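Local structure of metallo-carboxypeptidase (Pseudomonas aeruginosa, 4A39) at residues A[258-261]-A[262-266]; A[150-153]-A[154-158]. The protein is a zinc-dependent carboxypeptidase of the M14 family, probably trimming residues from the C-terminal ends of peptide substrates in the manner of the cytosolic carboxypeptidases. All coordinates share one frame; numbering follows the deposited sequence.

Contact 1 (A[258-261]-A[262-266])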
ATOM      1  N   GLN A 258       7.669 -14.199   8.953  1.00  6.45           N
ATOM      2  CA  GLN A 258       7.286 -14.966  10.135  1.00  6.62           C
ATOM      3  C   GLN A 258       8.497 -15.544  10.868  1.00  7.97           C
ATOM      4  O   GLN A 258       8.499 -15.623  12.094  1.00  7.66           O
ATOM      5  CB  GLN A 258       6.305 -16.083   9.764  1.00  7.95           C
ATOM      6  CG  GLN A 258       4.880 -15.574   9.545  1.00  8.55           C
ATOM      7  CD  GLN A 258       3.847 -16.686   9.471  1.00 10.65           C
ATOM      8  OE1 GLN A 258       3.998 -17.735  10.100  1.00 11.15           O
ATOM      9  NE2 GLN A 258       2.775 -16.448   8.719  1.00  9.55           N
ATOM     10  N   GLN A 259       9.526 -15.940  10.127  1.00  8.65           N
ATOM     11  CA  GLN A 259      10.719 -16.490  10.766  1.00  8.79           C
ATOM     12  C   GLN A 259      11.442 -15.412  11.567  1.00  9.04           C
ATOM     13  O   GLN A 259      11.929 -15.662  12.674  1.00  9.47           O
ATOM     14  CB  GLN A 259      11.666 -17.080   9.716  1.00 11.84           C
ATOM     15  CG  GLN A 259      11.145 -18.352   9.061  1.00 14.91           C
ATOM     16  CD  GLN A 259      10.989 -19.500  10.050  1.00 20.40           C
ATOM     17  OE1 GLN A 259      10.483 -20.566   9.702  1.00 22.86           O
ATOM     18  NE2 GLN A 259      11.429 -19.286  11.286  1.00 23.91           N
ATOM     19  N   GLU A 260      11.510 -14.210  11.002  1.00  8.79           N
ATOM     20  CA  GLU A 260      12.174 -13.096  11.665  1.00  8.02           C
ATOM     21  C   GLU A 260      11.370 -12.648  12.882  1.00  9.17           C
ATOM     22  O   GLU A 260      11.940 -12.264  13.907  1.00 10.05           O
ATOM     23  CB  GLU A 260      12.356 -11.926  10.692  1.00  9.15           C
ATOM     24  CG  GLU A 260      13.327 -12.211   9.548  1.00 11.62           C
ATOM     25  CD  GLU A 260      14.717 -12.588  10.034  1.00 13.67           C
ATOM     26  OE1 GLU A 260      15.223 -11.924  10.963  1.00 15.15           O
ATOM     27  OE2 GLU A 260      15.309 -13.539   9.480  1.00 15.92           O
ATOM     28  N   MET A 261      10.046 -12.694  12.775  1.00  7.79           N
ATOM     29  CA  MET A 261       9.202 -12.294  13.897  1.00  9.04           C
ATOM     30  C   MET A 261       9.382 -13.263  15.054  1.00 10.39           C
ATOM     31  O   MET A 261       9.491 -12.856  16.207  1.00 11.14           O
ATOM     32  CB  MET A 261       7.725 -12.261  13.493  1.00  9.22           C
ATOM     33  CG  MET A 261       7.358 -11.177  12.495  1.00 10.37           C
ATOM     34  SD  MET A 261       5.577 -11.156  12.170  1.00  8.13           S
ATOM     35  CE  MET A 261       5.342  -9.438  11.679  1.00  6.84           C
ATOM     36  N   LYS A 262       9.422 -14.551  14.749  1.00 11.73           N
ATOM     37  CA  LYS A 262       9.579 -15.561  15.788  1.00 14.02           C
ATOM     38  C   LYS A 262      10.863 -15.373  16.580  1.00 14.74           C
ATOM     39  O   LYS A 262      10.903 -15.606  17.794  1.00 16.74           O
ATOM     40  CB  LYS A 262       9.555 -16.959  15.164  1.00 14.21           C
ATOM     41  CG  LYS A 262       8.192 -17.395  14.650  1.00 17.03           C
ATOM     42  CD  LYS A 262       8.245 -18.739  13.931  1.00 18.74           C
ATOM     43  CE  LYS A 262       6.867 -19.151  13.435  1.00 18.49           C
ATOM     44  NZ  LYS A 262       6.923 -20.361  12.570  1.00 20.08           N
ATOM     45  N   ARG A 263      11.907 -14.926  15.891  1.00 14.33           N
ATOM     46  CA  ARG A 263      13.210 -14.723  16.506  1.00 16.56           C
ATOM     47  C   ARG A 263      13.390 -13.419  17.266  1.00 14.43           C
ATOM     48  O   ARG A 263      14.060 -13.394  18.297  1.00 13.15           O
ATOM     49  CB  ARG A 263      14.302 -14.842  15.440  1.00 17.20           C
ATOM     50  CG  ARG A 263      15.726 -14.825  15.972  1.00 21.65           C
ATOM     51  CD  ARG A 263      16.594 -15.695  15.094  1.00 21.63           C
ATOM     52  NE  ARG A 263      16.776 -15.127  13.762  1.00 23.68           N
ATOM     53  CZ  ARG A 263      17.616 -14.135  13.506  1.00 21.56           C
ATOM     54  NH1 ARG A 263      18.324 -13.623  14.496  1.00 21.48           N
ATOM     55  NH2 ARG A 263      17.772 -13.679  12.271  1.00 23.23           N
ATOM     56  N   HIS A 264      12.808 -12.336  16.771  1.00 12.55           N
ATOM     57  CA  HIS A 264      12.978 -11.068  17.463  1.00 12.16           C
ATOM     58  C   HIS A 264      11.829 -10.634  18.358  1.00 12.59           C
ATOM     59  O   HIS A 264      12.039  -9.840  19.276  1.00 14.29           O
ATOM     60  CB  HIS A 264      13.280  -9.949  16.462  1.00 12.58           C
ATOM     61  CG  HIS A 264      14.435 -10.241  15.561  1.00 14.59           C
ATOM     62  ND1 HIS A 264      14.312 -10.972  14.399  1.00 17.58           N
ATOM     63  CD2 HIS A 264      15.742  -9.914  15.664  1.00 16.39           C
ATOM     64  CE1 HIS A 264      15.494 -11.073  13.820  1.00 15.41           C
ATOM     65  NE2 HIS A 264      16.378 -10.438  14.566  1.00 15.11           N
ATOM     66  N   GLY A 265      10.622 -11.129  18.111  1.00 10.65           N
ATOM     67  CA  GLY A 265       9.480 -10.744  18.931  1.00  9.02           C
ATOM     68  C   GLY A 265       8.749  -9.574  18.305  1.00  9.06           C
ATOM     69  O   GLY A 265       9.328  -8.839  17.496  1.00  7.88           O
ATOM     70  N   VAL A 266       7.484  -9.402  18.686  1.00  7.92           N
ATOM     71  CA  VAL A 266       6.638  -8.339  18.149  1.00  6.89           C
ATOM     72  C   VAL A 266       5.792  -7.674  19.240  1.00  6.38           C
ATOM     73  O   VAL A 266       5.112  -8.357  20.002  1.00  7.78           O
ATOM     74  CB  VAL A 266       5.667  -8.903  17.075  1.00  6.55           C
ATOM     75  CG1 VAL A 266       4.825  -7.779  16.489  1.00  7.43           C
ATOM     76  CG2 VAL A 266       6.450  -9.619  15.977  1.00  7.44           C
TER

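Contact 2 (A[150-153]-A[154-158])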
ATOM      1  N   GLY A 150      14.935 -11.394   2.617  1.00  9.02           N
ATOM      2  CA  GLY A 150      14.237 -12.568   2.122  1.00  8.78           C
ATOM      3  C   GLY A 150      14.336 -12.639   0.608  1.00  8.43           C
ATOM      4  O   GLY A 150      14.832 -11.711  -0.032  1.00  9.11           O
ATOM      5  N   THR A 151      13.855 -13.733   0.027  1.00  8.36           N
ATOM      6  CA  THR A 151      13.914 -13.908  -1.417  1.00  8.58           C
ATOM      7  C   THR A 151      12.549 -14.281  -1.979  1.00  7.81           C
ATOM      8  O   THR A 151      11.930 -15.256  -1.552  1.00  8.43           O
ATOM      9  CB  THR A 151      14.936 -14.998  -1.784  1.00 10.46           C
ATOM     10  OG1 THR A 151      16.218 -14.640  -1.253  1.00 12.69           O
ATOM     11  CG2 THR A 151      15.044 -15.150  -3.290  1.00 10.31           C
ATOM     12  N   SER A 152      12.081 -13.488  -2.938  1.00  7.14           N
ATOM     13  CA  SER A 152      10.784 -13.726  -3.559  1.00  8.40           C
ATOM     14  C   SER A 152      10.830 -14.944  -4.475  1.00  9.09           C
ATOM     15  O   SER A 152      11.899 -15.479  -4.768  1.00  9.06           O
ATOM     16  CB  SER A 152      10.364 -12.506  -4.376  1.00  7.78           C
ATOM     17  OG  SER A 152      11.175 -12.388  -5.534  1.00  6.58           O
ATOM     18  N   VAL A 153       9.663 -15.377  -4.930  1.00  8.60           N
ATOM     19  CA  VAL A 153       9.581 -16.525  -5.820  1.00  7.66           C
ATOM     20  C   VAL A 153      10.513 -16.377  -7.021  1.00  8.30           C
ATOM     21  O   VAL A 153      11.186 -17.337  -7.421  1.00  8.63           O
ATOM     22  CB  VAL A 153       8.135 -16.721  -6.321  1.00  8.02           C
ATOM     23  CG1 VAL A 153       8.099 -17.784  -7.407  1.00  8.50           C
ATOM     24  CG2 VAL A 153       7.238 -17.115  -5.159  1.00  7.83           C
ATOM     25  N   GLN A 154      10.572 -15.172  -7.583  1.00  7.69           N
ATOM     26  CA  GLN A 154      11.411 -14.928  -8.750  1.00  8.16           C
ATOM     27  C   GLN A 154      12.805 -14.369  -8.458  1.00  8.51           C
ATOM     28  O   GLN A 154      13.476 -13.866  -9.356  1.00  8.83           O
ATOM     29  CB  GLN A 154      10.676 -14.020  -9.737  1.00  9.31           C
ATOM     30  CG  GLN A 154       9.323 -14.577 -10.168  1.00  9.79           C
ATOM     31  CD  GLN A 154       8.715 -13.791 -11.307  1.00 11.45           C
ATOM     32  OE1 GLN A 154       8.733 -12.564 -11.298  1.00 11.02           O
ATOM     33  NE2 GLN A 154       8.166 -14.497 -12.295  1.00 10.46           N
ATOM     34  N   GLY A 155      13.233 -14.447  -7.202  1.00  8.37           N
ATOM     35  CA  GLY A 155      14.570 -13.988  -6.855  1.00  8.70           C
ATOM     36  C   GLY A 155      14.814 -12.508  -6.633  1.00  7.96           C
ATOM     37  O   GLY A 155      15.891 -12.007  -6.951  1.00  8.23           O
ATOM     38  N   ARG A 156      13.822 -11.803  -6.101  1.00  6.52           N
ATOM     39  CA  ARG A 156      13.979 -10.384  -5.810  1.00  6.87           C
ATOM     40  C   ARG A 156      14.101 -10.231  -4.292  1.00  6.81           C
ATOM     41  O   ARG A 156      13.553 -11.035  -3.536  1.00  9.05           O
ATOM     42  CB  ARG A 156      12.781  -9.594  -6.345  1.00  6.66           C
ATOM     43  CG  ARG A 156      12.682  -9.604  -7.870  1.00  7.10           C
ATOM     44  CD  ARG A 156      11.632  -8.624  -8.380  1.00  8.39           C
ATOM     45  NE  ARG A 156      11.652  -8.522  -9.838  1.00  9.15           N
ATOM     46  CZ  ARG A 156      11.115  -9.416 -10.665  1.00  9.67           C
ATOM     47  NH1 ARG A 156      10.499 -10.489 -10.184  1.00  9.28           N
ATOM     48  NH2 ARG A 156      11.206  -9.241 -11.977  1.00 12.63           N
ATOM     49  N   ASP A 157      14.834  -9.213  -3.849  1.00  7.32           N
ATOM     50  CA  ASP A 157      15.046  -8.983  -2.421  1.00  7.88           C
ATOM     51  C   ASP A 157      13.841  -8.485  -1.628  1.00  7.57           C
ATOM     52  O   ASP A 157      13.081  -7.645  -2.101  1.00  7.82           O
ATOM     53  CB  ASP A 157      16.175  -7.969  -2.196  1.00 10.16           C
ATOM     54  CG  ASP A 157      17.554  -8.548  -2.441  1.00 13.92           C
ATOM     55  OD1 ASP A 157      17.727  -9.765  -2.249  1.00 17.58           O
ATOM     56  OD2 ASP A 157      18.468  -7.775  -2.799  1.00 16.56           O
ATOM     57  N   ILE A 158      13.699  -9.007  -0.411  1.00  8.28           N
ATOM     58  CA  ILE A 158      12.651  -8.583   0.517  1.00  9.02           C
ATOM     59  C   ILE A 158      13.441  -8.072   1.727  1.00  8.42           C
ATOM     60  O   ILE A 158      13.698  -8.820   2.669  1.00  8.09           O
ATOM     61  CB  ILE A 158      11.758  -9.755   0.997  1.00 10.21           C
ATOM     62  CG1 ILE A 158      11.207 -10.542  -0.194  1.00 13.02           C
ATOM     63  CG2 ILE A 158      10.619  -9.212   1.850  1.00  8.90           C
ATOM     64  CD1 ILE A 158      10.255  -9.764  -1.046  1.00 14.61           C
TER

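Contact 1 (A[258-261]-A[262-266])
The carbonyl oxygen of E260 is gripped twice by H264: the backbone N of H264 gives the ordinary helical bond, and ring atom ND1 of H264 reaches E260 O at 2.7 Å, with that oxygen close to the plane of the imidazole. The two donors come from opposite faces of the carbonyl plane. A chi1 of -54° carries the ring back toward the preceding turn, and histidine suits the position because its ring has an N-H donor, ND1, right next to CG. E260 bends at chi2 (-58°) to run alongside the imidazole, where OE1 of E260 lies 3.0 Å from CE1 of H264. The same OE1 is 3.4 Å from NH2 of R263, a salt bridge of charges alone: the planes of the two groups are almost perpendicular and no N-H is aimed at the oxygen. CE1 of H264 also sits 3.6 Å above the centre of the R263 guanidinium. All this occupies the C-terminal turn of helix 252-264, an α-helix of the carboxypeptidase domain. There G265 N bonds to M261 O at 2.8 Å, and the chain leaves the helix at a positive phi (94°) that favours glycine. On the buried flank V266 CG2 packs 3.8 Å from M261 CB. Further out, W174 of the central sheet touches E260, M261 and V266 and donates NE1 to G265 O, while Y340 of helix 332-340 covers M261 and V266.

Contact 2 (A[150-153]-A[154-158])
A β-hairpin turns here through a type I turn with a G1 β-bulge (a 3:5 hairpin), at the edge of the seven-stranded mixed sheet of the carboxypeptidase domain, where strand 144-151 passes into strand 157-163. Near the turn the antiparallel ladder includes the hydrogen-bonded pair G150 and I158, with bonds from G150 N to I158 O at 2.9 Å and I158 N to G150 O at 3.0 Å. Glycine fits beside I158 because a β-carbon on G150 would crowd the isoleucine CB. T151 and D157, closer to the turn, form a non-hydrogen-bonded pair. Their side chains lie on one face of the sheet; I158 lies on the other, touching P222, E253 and F256. The turn, S152 to G155, is closed by G155 N to S152 O at 3.0 Å, while S152 N meets R156 O in the carbonyl plane. The bulge position needs the positive phi of G155 (81°), where a β-carbon would press on the carbonyl of Q154; CG2 of T151 rests 3.8 Å from CA of G155. The polar side of the turn gathers around D223 of helix 222-226: its carboxylate accepts from Q154 N, hydrogen-bonds to S152 OG and forms a salt bridge with NH1 of R156. Arginine reaches this acid because its chain is extended from CG to NE. Serine, small and hydroxylated, serves both acid and turn: its OG stands between the backbone N and the carbonyl carbon (chi1 71°), turned across the loop to accept R156 N at 2.8 Å, 3.3 Å from CB of R156.

From the N terminus, the chain runs along strand 144-151 into contact 2, which closes the hairpin and sends it back as strand 157-163. It then passes through strand 171-177 and helix 222-226 before entering helix 252-264, whose last turn and exit make contact 1; strand 268-275, which ends by zinc ligand H273, comes soon after. The two contacts are in series, neither nested nor crossed, with centres about 19 Å apart. Helix 252-264 lies against the edge hairpin along its length: its early residues P252, E253 and F256 meet residues of contact 2, while E260 and H264 of contact 1 touch A148 and L147 of strand 144-151.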